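Local coordinates for protein acetylene hydratase (Pelobacter acetylenicus, PDB 2E7Z) that catalyses the hydration of acetylene to acetaldehyde, using a tungsten-bis(molybdopterin guanine dinucleotide) cofactor and a [4Fe-4S] cluster, at residues V453-V465 with N476-D490. Sequence-based numbering, arbitrary orientation.
With MGD (2-amino-5,6-dimercapto-7-methyl-3,7,8a,9-tetrahydro-8-oxa-1,3,9,10-tetraaza-anthracen-4-one guanosine dinucleotide), chain E.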
ATOM      1  N   VAL A 453      -5.089   9.213  22.433  1.00  8.47           N
ATOM      2  CA  VAL A 453      -5.749   8.381  21.445  1.00  8.62           C
ATOM      3  C   VAL A 453      -7.039   9.093  21.095  1.00  8.79           C
ATOM      4  O   VAL A 453      -7.828   9.440  21.984  1.00  9.32           O
ATOM      5  CB  VAL A 453      -5.992   6.969  21.970  1.00  8.79           C
ATOM      6  CG1 VAL A 453      -6.716   6.097  20.908  1.00 10.18           C
ATOM      7  CG2 VAL A 453      -4.661   6.319  22.365  1.00  9.07           C
ATOM      8  N   LEU A 454      -7.225   9.368  19.809  1.00  8.27           N
ATOM      9  CA  LEU A 454      -8.356  10.166  19.341  1.00  8.30           C
ATOM     10  C   LEU A 454      -9.273   9.305  18.519  1.00  8.51           C
ATOM     11  O   LEU A 454      -8.821   8.577  17.672  1.00  8.32           O
ATOM     12  CB  LEU A 454      -7.894  11.378  18.536  1.00  8.43           C
ATOM     13  CG  LEU A 454      -6.966  12.311  19.304  1.00  9.40           C
ATOM     14  CD1 LEU A 454      -6.539  13.415  18.353  1.00 10.35           C
ATOM     15  CD2 LEU A 454      -7.676  12.912  20.499  1.00 10.16           C
ATOM     16  N   PRO A 455     -10.585   9.332  18.822  1.00  8.30           N
ATOM     17  CA  PRO A 455     -11.509   8.446  18.124  1.00  8.54           C
ATOM     18  C   PRO A 455     -11.906   8.847  16.720  1.00  8.57           C
ATOM     19  O   PRO A 455     -12.469   9.926  16.497  1.00  8.73           O
ATOM     20  CB  PRO A 455     -12.748   8.480  19.025  1.00  8.79           C
ATOM     21  CG  PRO A 455     -12.732   9.864  19.608  1.00  9.74           C
ATOM     22  CD  PRO A 455     -11.255  10.148  19.858  1.00  8.85           C
ATOM     23  N   GLY A 456     -11.629   7.953  15.784  1.00  7.73           N
ATOM     24  CA  GLY A 456     -12.014   8.193  14.404  1.00  7.56           C
ATOM     25  C   GLY A 456     -13.393   7.679  14.036  1.00  7.82           C
ATOM     26  O   GLY A 456     -13.864   6.681  14.606  1.00  8.65           O
ATOM     27  N   ASP A 457     -14.079   8.364  13.132  1.00  7.86           N
ATOM     28  CA  ASP A 457     -15.306   7.840  12.563  1.00  8.37           C
ATOM     29  C   ASP A 457     -15.041   6.569  11.742  1.00  9.10           C
ATOM     30  O   ASP A 457     -13.902   6.178  11.507  1.00  8.49           O
ATOM     31  CB  ASP A 457     -16.106   8.909  11.790  1.00  7.91           C
ATOM     32  CG  ASP A 457     -15.394   9.446  10.560  1.00  7.30           C
ATOM     33  OD1 ASP A 457     -14.313   8.962  10.222  1.00  8.61           O
ATOM     34  OD2 ASP A 457     -15.996  10.355   9.946  1.00  8.57           O
ATOM     35  N   HIS A 458     -16.124   5.914  11.337  1.00  8.51           N
ATOM     36  CA  HIS A 458     -16.091   4.669  10.608  1.00  8.36           C
ATOM     37  C   HIS A 458     -16.752   4.881   9.233  1.00  8.39           C
ATOM     38  O   HIS A 458     -17.527   5.833   9.018  1.00  8.66           O
ATOM     39  CB  HIS A 458     -16.848   3.635  11.476  1.00  8.90           C
ATOM     40  CG  HIS A 458     -16.959   2.272  10.873  1.00 10.78           C
ATOM     41  ND1 HIS A 458     -17.916   1.943   9.934  1.00 10.48           N
ATOM     42  CD2 HIS A 458     -16.222   1.151  11.077  1.00 10.11           C
ATOM     43  CE1 HIS A 458     -17.765   0.673   9.592  1.00 10.32           C
ATOM     44  NE2 HIS A 458     -16.744   0.169  10.270  1.00  9.98           N
ATOM     45  N   TRP A 459     -16.437   4.017   8.278  1.00  8.41           N
ATOM     46  CA  TRP A 459     -16.961   4.195   6.924  1.00  8.41           C
ATOM     47  C   TRP A 459     -18.492   4.167   6.797  1.00  8.59           C
ATOM     48  O   TRP A 459     -19.023   4.644   5.803  1.00  9.00           O
ATOM     49  CB  TRP A 459     -16.289   3.226   5.935  1.00  8.28           C
ATOM     50  CG  TRP A 459     -16.550   1.761   6.095  1.00  8.08           C
ATOM     51  CD1 TRP A 459     -15.749   0.855   6.731  1.00  9.04           C
ATOM     52  CD2 TRP A 459     -17.615   1.007   5.489  1.00  8.39           C
ATOM     53  NE1 TRP A 459     -16.296  -0.426   6.603  1.00  9.58           N
ATOM     54  CE2 TRP A 459     -17.428  -0.347   5.837  1.00  9.78           C
ATOM     55  CE3 TRP A 459     -18.711   1.351   4.684  1.00  9.58           C
ATOM     56  CZ2 TRP A 459     -18.300  -1.353   5.400  1.00  9.77           C
ATOM     57  CZ3 TRP A 459     -19.554   0.351   4.245  1.00  9.94           C
ATOM     58  CH2 TRP A 459     -19.347  -0.977   4.608  1.00 10.64           C
ATOM     59  N   LEU A 460     -19.193   3.596   7.771  1.00  9.14           N
ATOM     60  CA  LEU A 460     -20.665   3.607   7.762  1.00  9.87           C
ATOM     61  C   LEU A 460     -21.201   4.916   8.370  1.00 10.12           C
ATOM     62  O   LEU A 460     -22.417   5.085   8.513  1.00 10.78           O
ATOM     63  CB  LEU A 460     -21.227   2.370   8.517  1.00  9.65           C
ATOM     64  CG  LEU A 460     -21.077   1.056   7.745  1.00 10.28           C
ATOM     65  CD1 LEU A 460     -21.359  -0.127   8.710  1.00 11.23           C
ATOM     66  CD2 LEU A 460     -22.031   1.014   6.553  1.00 11.97           C
ATOM     67  N   GLU A 461     -20.288   5.827   8.737  1.00  9.06           N
ATOM     68  CA  GLU A 461     -20.650   7.048   9.447  1.00  9.02           C
ATOM     69  C   GLU A 461     -20.225   8.313   8.715  1.00  8.73           C
ATOM     70  O   GLU A 461     -20.182   9.405   9.318  1.00  9.21           O
ATOM     71  CB  GLU A 461     -20.009   7.067  10.838  1.00  9.27           C
ATOM     72  CG  GLU A 461     -20.349   5.848  11.709  1.00  9.84           C
ATOM     73  CD  GLU A 461     -19.506   5.769  12.977  1.00 10.42           C
ATOM     74  OE1 GLU A 461     -18.400   6.379  13.028  1.00  9.84           O
ATOM     75  OE2 GLU A 461     -19.964   5.091  13.922  1.00 10.87           O
ATOM     76  N   ARG A 462     -19.904   8.204   7.425  1.00  8.27           N
ATOM     77  CA  ARG A 462     -19.355   9.363   6.732  1.00  8.62           C
ATOM     78  C   ARG A 462     -19.651   9.386   5.242  1.00  7.94           C
ATOM     79  O   ARG A 462     -19.660   8.338   4.591  1.00  8.37           O
ATOM     80  CB  ARG A 462     -17.834   9.422   6.955  1.00  7.54           C
ATOM     81  CG  ARG A 462     -17.043   8.224   6.353  1.00  8.80           C
ATOM     82  CD  ARG A 462     -15.615   8.253   6.854  1.00  7.58           C
ATOM     83  NE  ARG A 462     -14.824   7.126   6.362  1.00  7.71           N
ATOM     84  CZ  ARG A 462     -13.945   6.453   7.112  1.00  7.40           C
ATOM     85  NH1 ARG A 462     -13.253   5.453   6.586  1.00  7.80           N
ATOM     86  NH2 ARG A 462     -13.729   6.806   8.382  1.00  7.78           N
ATOM     87  N   PRO A 463     -19.823  10.591   4.687  1.00  8.01           N
ATOM     88  CA  PRO A 463     -19.861  10.708   3.228  1.00  8.00           C
ATOM     89  C   PRO A 463     -18.427  10.691   2.693  1.00  7.63           C
ATOM     90  O   PRO A 463     -17.502  11.071   3.421  1.00  7.90           O
ATOM     91  CB  PRO A 463     -20.451  12.091   3.022  1.00  8.48           C
ATOM     92  CG  PRO A 463     -19.927  12.890   4.182  1.00  8.30           C
ATOM     93  CD  PRO A 463     -19.895  11.911   5.351  1.00  8.17           C
ATOM     94  N   VAL A 464     -18.252  10.283   1.449  1.00  7.72           N
ATOM     95  CA  VAL A 464     -16.946  10.375   0.784  1.00  7.69           C
ATOM     96  C   VAL A 464     -17.122  10.738  -0.679  1.00  7.55           C
ATOM     97  O   VAL A 464     -17.962  10.162  -1.370  1.00  8.30           O
ATOM     98  CB  VAL A 464     -16.165   9.018   0.842  1.00  9.01           C
ATOM     99  CG1 VAL A 464     -14.808   9.146   0.134  1.00  9.74           C
ATOM    100  CG2 VAL A 464     -15.944   8.561   2.269  1.00  9.51           C
ATOM    101  N   VAL A 465     -16.326  11.705  -1.129  1.00  7.28           N
ATOM    102  CA  VAL A 465     -16.108  11.904  -2.553  1.00  8.13           C
ATOM    103  C   VAL A 465     -14.758  11.294  -2.897  1.00  7.29           C
ATOM    104  O   VAL A 465     -13.753  11.590  -2.257  1.00  7.54           O
ATOM    105  CB  VAL A 465     -16.108  13.418  -2.910  1.00  9.05           C
ATOM    106  CG1 VAL A 465     -15.545  13.681  -4.325  1.00  9.88           C
ATOM    107  CG2 VAL A 465     -17.518  13.985  -2.786  1.00  9.43           C
ATOM    108  N   ASN A 476     -16.144   7.010  -7.078  1.00 10.66           N
ATOM    109  CA  ASN A 476     -17.456   6.564  -6.586  1.00 11.17           C
ATOM    110  C   ASN A 476     -17.894   7.380  -5.380  1.00 10.65           C
ATOM    111  O   ASN A 476     -17.117   7.602  -4.460  1.00 12.38           O
ATOM    112  CB  ASN A 476     -17.417   5.080  -6.196  1.00 10.82           C
ATOM    113  CG  ASN A 476     -17.230   4.164  -7.398  1.00 12.31           C
ATOM    114  OD1 ASN A 476     -16.461   3.202  -7.356  1.00 14.23           O
ATOM    115  ND2 ASN A 476     -17.899   4.486  -8.481  1.00 12.53           N
ATOM    116  N   THR A 477     -19.145   7.814  -5.381  1.00  9.76           N
ATOM    117  CA  THR A 477     -19.695   8.469  -4.197  1.00  9.09           C
ATOM    118  C   THR A 477     -20.060   7.458  -3.105  1.00  8.99           C
ATOM    119  O   THR A 477     -20.457   6.331  -3.398  1.00  9.65           O
ATOM    120  CB  THR A 477     -20.933   9.302  -4.579  1.00  9.25           C
ATOM    121  OG1 THR A 477     -21.881   8.437  -5.229  1.00 10.10           O
ATOM    122  CG2 THR A 477     -20.545  10.431  -5.524  1.00  9.65           C
ATOM    123  N   SER A 478     -19.912   7.896  -1.858  1.00  8.83           N
ATOM    124  CA  SER A 478     -20.297   7.125  -0.697  1.00  8.68           C
ATOM    125  C   SER A 478     -21.238   7.937   0.172  1.00  8.71           C
ATOM    126  O   SER A 478     -20.881   9.016   0.631  1.00  7.69           O
ATOM    127  CB  SER A 478     -19.062   6.753   0.108  1.00  7.96           C
ATOM    128  OG  SER A 478     -19.425   5.793   1.074  1.00  8.61           O
ATOM    129  N   GLN A 479     -22.436   7.418   0.412  1.00  8.56           N
ATOM    130  CA  GLN A 479     -23.374   8.094   1.295  1.00  8.46           C
ATOM    131  C   GLN A 479     -23.101   7.769   2.738  1.00  9.77           C
ATOM    132  O   GLN A 479     -22.675   6.638   3.059  1.00  9.36           O
ATOM    133  CB  GLN A 479     -24.796   7.698   0.915  1.00 10.02           C
ATOM    134  CG  GLN A 479     -25.177   8.074  -0.514  1.00 10.52           C
ATOM    135  CD  GLN A 479     -26.636   7.807  -0.760  1.00 10.76           C
ATOM    136  OE1 GLN A 479     -27.068   6.659  -0.813  1.00 12.26           O
ATOM    137  NE2 GLN A 479     -27.414   8.870  -0.831  1.00 13.15           N
ATOM    138  N   GLN A 480     -23.382   8.747   3.604  1.00  9.37           N
ATOM    139  CA  GLN A 480     -23.344   8.544   5.043  1.00  9.72           C
ATOM    140  C   GLN A 480     -24.557   7.732   5.516  1.00 10.22           C
ATOM    141  O   GLN A 480     -25.697   8.128   5.250  1.00 11.15           O
ATOM    142  CB  GLN A 480     -23.353   9.884   5.732  1.00  9.55           C
ATOM    143  CG  GLN A 480     -23.155   9.808   7.218  1.00 11.38           C
ATOM    144  CD  GLN A 480     -22.999  11.157   7.871  1.00 14.16           C
ATOM    145  OE1 GLN A 480     -23.012  12.198   7.200  1.00 15.49           O
ATOM    146  NE2 GLN A 480     -22.815  11.153   9.176  1.00 14.72           N
ATOM    147  N   VAL A 481     -24.330   6.641   6.244  1.00 10.42           N
ATOM    148  CA  VAL A 481     -25.453   5.833   6.721  1.00 12.02           C
ATOM    149  C   VAL A 481     -26.006   6.347   8.053  1.00 12.35           C
ATOM    150  O   VAL A 481     -27.228   6.523   8.219  1.00 12.94           O
ATOM    151  CB  VAL A 481     -25.094   4.330   6.777  1.00 12.25           C
ATOM    152  CG1 VAL A 481     -26.328   3.521   7.155  1.00 13.16           C
ATOM    153  CG2 VAL A 481     -24.567   3.865   5.427  1.00 12.54           C
ATOM    154  N   VAL A 482     -25.116   6.563   9.014  1.00 11.79           N
ATOM    155  CA  VAL A 482     -25.493   7.055  10.351  1.00 12.53           C
ATOM    156  C   VAL A 482     -24.530   8.135  10.825  1.00 12.24           C
ATOM    157  O   VAL A 482     -23.457   8.333  10.247  1.00 11.71           O
ATOM    158  CB  VAL A 482     -25.570   5.910  11.430  1.00 12.02           C
ATOM    159  CG1 VAL A 482     -26.634   4.858  11.092  1.00 15.58           C
ATOM    160  CG2 VAL A 482     -24.198   5.254  11.632  1.00 13.75           C
ATOM    161  N   GLU A 483     -24.915   8.868  11.854  1.00 12.93           N
ATOM    162  CA  GLU A 483     -24.015   9.792  12.521  1.00 13.99           C
ATOM    163  C   GLU A 483     -22.958   8.973  13.259  1.00 13.04           C
ATOM    164  O   GLU A 483     -23.238   7.856  13.707  1.00 13.70           O
ATOM    165  CB  GLU A 483     -24.800  10.655  13.524  1.00 15.39           C
ATOM    166  CG  GLU A 483     -25.731  11.694  12.871  1.00 20.11           C
ATOM    167  CD  GLU A 483     -25.004  12.812  12.117  1.00 26.79           C
ATOM    168  OE1 GLU A 483     -23.829  13.118  12.434  1.00 29.67           O
ATOM    169  OE2 GLU A 483     -25.626  13.401  11.201  1.00 30.53           O
ATOM    170  N   PRO A 484     -21.743   9.520  13.409  1.00 12.48           N
ATOM    171  CA  PRO A 484     -20.735   8.765  14.154  1.00 12.11           C
ATOM    172  C   PRO A 484     -21.139   8.496  15.601  1.00 12.76           C
ATOM    173  O   PRO A 484     -21.749   9.338  16.267  1.00 13.88           O
ATOM    174  CB  PRO A 484     -19.492   9.657  14.117  1.00 12.80           C
ATOM    175  CG  PRO A 484     -19.879  10.928  13.444  1.00 15.09           C
ATOM    176  CD  PRO A 484     -21.244  10.801  12.872  1.00 12.76           C
ATOM    177  N   ALA A 485     -20.755   7.327  16.085  1.00 12.16           N
ATOM    178  CA  ALA A 485     -21.036   6.951  17.478  1.00 12.46           C
ATOM    179  C   ALA A 485     -20.194   7.762  18.457  1.00 12.96           C
ATOM    180  O   ALA A 485     -19.093   8.220  18.139  1.00 12.49           O
ATOM    181  CB  ALA A 485     -20.814   5.469  17.683  1.00 14.61           C
ATOM    182  N   GLY A 486     -20.734   7.966  19.656  1.00 13.08           N
ATOM    183  CA  GLY A 486     -20.002   8.601  20.746  1.00 12.84           C
ATOM    184  C   GLY A 486     -19.457   9.946  20.316  1.00 12.40           C
ATOM    185  O   GLY A 486     -20.172  10.743  19.685  1.00 13.65           O
ATOM    186  N   GLU A 487     -18.171  10.182  20.600  1.00 11.34           N
ATOM    187  CA  GLU A 487     -17.504  11.413  20.208  1.00 11.87           C
ATOM    188  C   GLU A 487     -16.511  11.148  19.076  1.00 10.60           C
ATOM    189  O   GLU A 487     -15.531  11.878  18.934  1.00 10.48           O
ATOM    190  CB  GLU A 487     -16.800  12.047  21.417  1.00 12.01           C
ATOM    191  CG  GLU A 487     -17.728  12.903  22.266  1.00 14.42           C
ATOM    192  CD  GLU A 487     -17.911  14.277  21.663  1.00 16.09           C
ATOM    193  OE1 GLU A 487     -16.961  15.098  21.730  1.00 15.96           O
ATOM    194  OE2 GLU A 487     -19.011  14.530  21.114  1.00 20.77           O
ATOM    195  N   ALA A 488     -16.780  10.137  18.252  1.00  9.94           N
ATOM    196  CA  ALA A 488     -15.885   9.908  17.084  1.00  9.47           C
ATOM    197  C   ALA A 488     -16.000  11.077  16.116  1.00 10.11           C
ATOM    198  O   ALA A 488     -17.082  11.610  15.885  1.00 10.06           O
ATOM    199  CB  ALA A 488     -16.267   8.608  16.428  1.00  9.83           C
ATOM    200  N   LYS A 489     -14.871  11.494  15.569  1.00  9.25           N
ATOM    201  CA  LYS A 489     -14.872  12.645  14.695  1.00  9.40           C
ATOM    202  C   LYS A 489     -14.111  12.300  13.431  1.00  8.53           C
ATOM    203  O   LYS A 489     -13.352  11.347  13.385  1.00  8.38           O
ATOM    204  CB  LYS A 489     -14.189  13.862  15.357  1.00 10.35           C
ATOM    205  CG  LYS A 489     -14.756  14.344  16.676  1.00 13.67           C
ATOM    206  CD  LYS A 489     -16.063  15.044  16.531  1.00 17.35           C
ATOM    207  CE  LYS A 489     -16.581  15.498  17.907  1.00 20.01           C
ATOM    208  NZ  LYS A 489     -18.013  15.854  17.826  1.00 24.83           N
ATOM    209  N   ASP A 490     -14.303  13.144  12.434  1.00  7.80           N
ATOM    210  CA  ASP A 490     -13.629  12.949  11.161  1.00  7.45           C
ATOM    211  C   ASP A 490     -12.195  13.484  11.108  1.00  7.23           C
ATOM    212  O   ASP A 490     -11.797  14.301  11.943  1.00  7.67           O
ATOM    213  CB  ASP A 490     -14.487  13.515  10.039  1.00  8.28           C
ATOM    214  CG  ASP A 490     -14.458  15.003   9.968  1.00  9.56           C
ATOM    215  OD1 ASP A 490     -13.482  15.514   9.402  1.00  9.48           O
ATOM    216  OD2 ASP A 490     -15.413  15.666  10.419  1.00 10.51           O
TER
HETATM  217  PB  MGD E 801      -2.671  -1.279   9.540  1.00  8.87           P
HETATM  218  O1B MGD E 801      -1.182  -1.227   9.780  1.00  9.55           O
HETATM  219  O2B MGD E 801      -3.451  -2.468   9.966  1.00  9.31           O
HETATM  220  O3B MGD E 801      -3.018  -1.077   7.987  1.00  8.26           O
HETATM  221  O3A MGD E 801      -1.392  -0.427   6.186  1.00  9.36           O
HETATM  222  PA  MGD E 801      -2.696   0.119   6.963  1.00  8.69           P
HETATM  223  O1A MGD E 801      -3.895   0.187   6.065  1.00  8.74           O
HETATM  224  O2A MGD E 801      -2.238   1.344   7.696  1.00  7.94           O
HETATM  225  O5' MGD E 801      -3.273   0.035  10.254  1.00  8.04           O
HETATM  226  C5' MGD E 801      -4.557   0.500   9.874  1.00  8.87           C
HETATM  227  C4' MGD E 801      -5.159   1.139  11.110  1.00  6.98           C
HETATM  228  O4' MGD E 801      -6.312   1.881  10.685  1.00  7.65           O
HETATM  229  C3' MGD E 801      -5.719   0.133  12.111  1.00  7.56           C
HETATM  230  O3' MGD E 801      -5.111   0.366  13.393  1.00  8.76           O
HETATM  231  C2' MGD E 801      -7.246   0.357  12.149  1.00  7.85           C
HETATM  232  O2' MGD E 801      -7.887   0.176  13.427  1.00  9.39           O
HETATM  233  C1' MGD E 801      -7.332   1.792  11.705  1.00  7.69           C
HETATM  234  N9  MGD E 801      -8.570   2.192  11.018  1.00  7.75           N
HETATM  235  C8  MGD E 801      -9.290   1.472  10.122  1.00  8.18           C
HETATM  236  N7  MGD E 801     -10.302   2.201   9.626  1.00  8.46           N
HETATM  237  C5  MGD E 801     -10.186   3.438  10.158  1.00  7.74           C
HETATM  238  C6  MGD E 801     -10.903   4.698  10.070  1.00  7.81           C
HETATM  239  O6  MGD E 801     -11.900   4.827   9.329  1.00  7.80           O
HETATM  240  N1  MGD E 801     -10.407   5.716  10.794  1.00  7.29           N
HETATM  241  C2  MGD E 801      -9.390   5.630  11.644  1.00  7.44           C
HETATM  242  N2  MGD E 801      -8.994   6.748  12.319  1.00  7.98           N
HETATM  243  N3  MGD E 801      -8.693   4.506  11.782  1.00  7.44           N
HETATM  244  C4  MGD E 801      -9.053   3.422  11.065  1.00  7.54           C
HETATM  245  C10 MGD E 801      -1.598  -1.279   5.059  1.00 10.88           C
HETATM  246  C11 MGD E 801      -0.282  -1.340   4.314  1.00 10.61           C
HETATM  247  O11 MGD E 801       0.617  -2.034   5.177  1.00  8.62           O
HETATM  248  C12 MGD E 801      -0.456  -2.076   3.008  1.00 11.01           C
HETATM  249  S12 MGD E 801      -1.686  -1.551   1.942  1.00 13.53           S
HETATM  250  C13 MGD E 801       0.370  -3.078   2.665  1.00 11.18           C
HETATM  251  S13 MGD E 801       0.127  -4.013   1.262  1.00 14.62           S
HETATM  252  C14 MGD E 801       1.555  -3.474   3.490  1.00 10.51           C
HETATM  253  N15 MGD E 801       1.371  -4.765   4.134  1.00 10.42           N
HETATM  254  C16 MGD E 801       2.381  -5.107   4.985  1.00 10.39           C
HETATM  255  C17 MGD E 801       2.823  -6.486   5.232  1.00 10.57           C
HETATM  256  O17 MGD E 801       2.278  -7.443   4.639  1.00 11.93           O
HETATM  257  N18 MGD E 801       3.834  -6.673   6.104  1.00 10.82           N
HETATM  258  C19 MGD E 801       4.455  -5.658   6.755  1.00  9.48           C
HETATM  259  N19 MGD E 801       5.457  -5.911   7.623  1.00 10.76           N
HETATM  260  N20 MGD E 801       4.081  -4.382   6.592  1.00  9.83           N
HETATM  261  C21 MGD E 801       3.098  -4.064   5.740  1.00 10.49           C
HETATM  262  N22 MGD E 801       2.763  -2.783   5.568  1.00  9.47           N
HETATM  263  C23 MGD E 801       1.838  -2.378   4.530  1.00 10.39           C
HETATM  264  O   HOH W   1     -18.366   6.198   3.524  1.00  8.29           O
HETATM  265  O   HOH W   2     -21.554   5.814   5.483  1.00 10.57           O
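E461 OE2 is gripped by three donors: A485 N, through a weak bond of 3.2 Å across the contact, and NH1 of both R53 and R58 in salt bridges. In this enzyme of the DMSO reductase family, the loop leaving strand 452-455 of the mixed sheet carries residues that bind the guanine of MGD, and segment 476-490 runs back along it. The E461 chain reaches its partners extended beyond CG (chi2 170°), crossing P484 with E461 CD 3.4 Å from P484 CA. Its other oxygen, OE1, takes H458 N from above the carboxylate plane. Shortening E461 to an alanine would remove the carboxylate and is likely to leave R53 and R58 without their shared acidic mate and A485 N without its acceptor, and open a gap beside P484.

Backbone bonds fix the pairing at three points. K489 N donates to P455 O (3.0 Å, 168°), with D457 N returning a bond to K489 O; L460 O receives V482 N at 3.1 Å in its carbonyl plane; and V464 pairs with S478 as an antiparallel hydrogen-bonded pair. At the cofactor, R462 directs NH1 and NH2 to MGD O6, the NH2 bond being the shorter at 2.9 Å. NH2 also forms a salt bridge to D457 OD1, 8° out of the guanidinium plane, while W459 N sits over the centre of one face. These contacts fix the guanidinium's rotation; D457 OD2 forms a salt bridge with R513, and R462 NH1 is hydrogen-bonded to Q7 OE1. Nearer V464, S478 OG, also hydrogen-bonded to V5 N, donates at 2.7 Å to a water that donates to W459 O and R462 O.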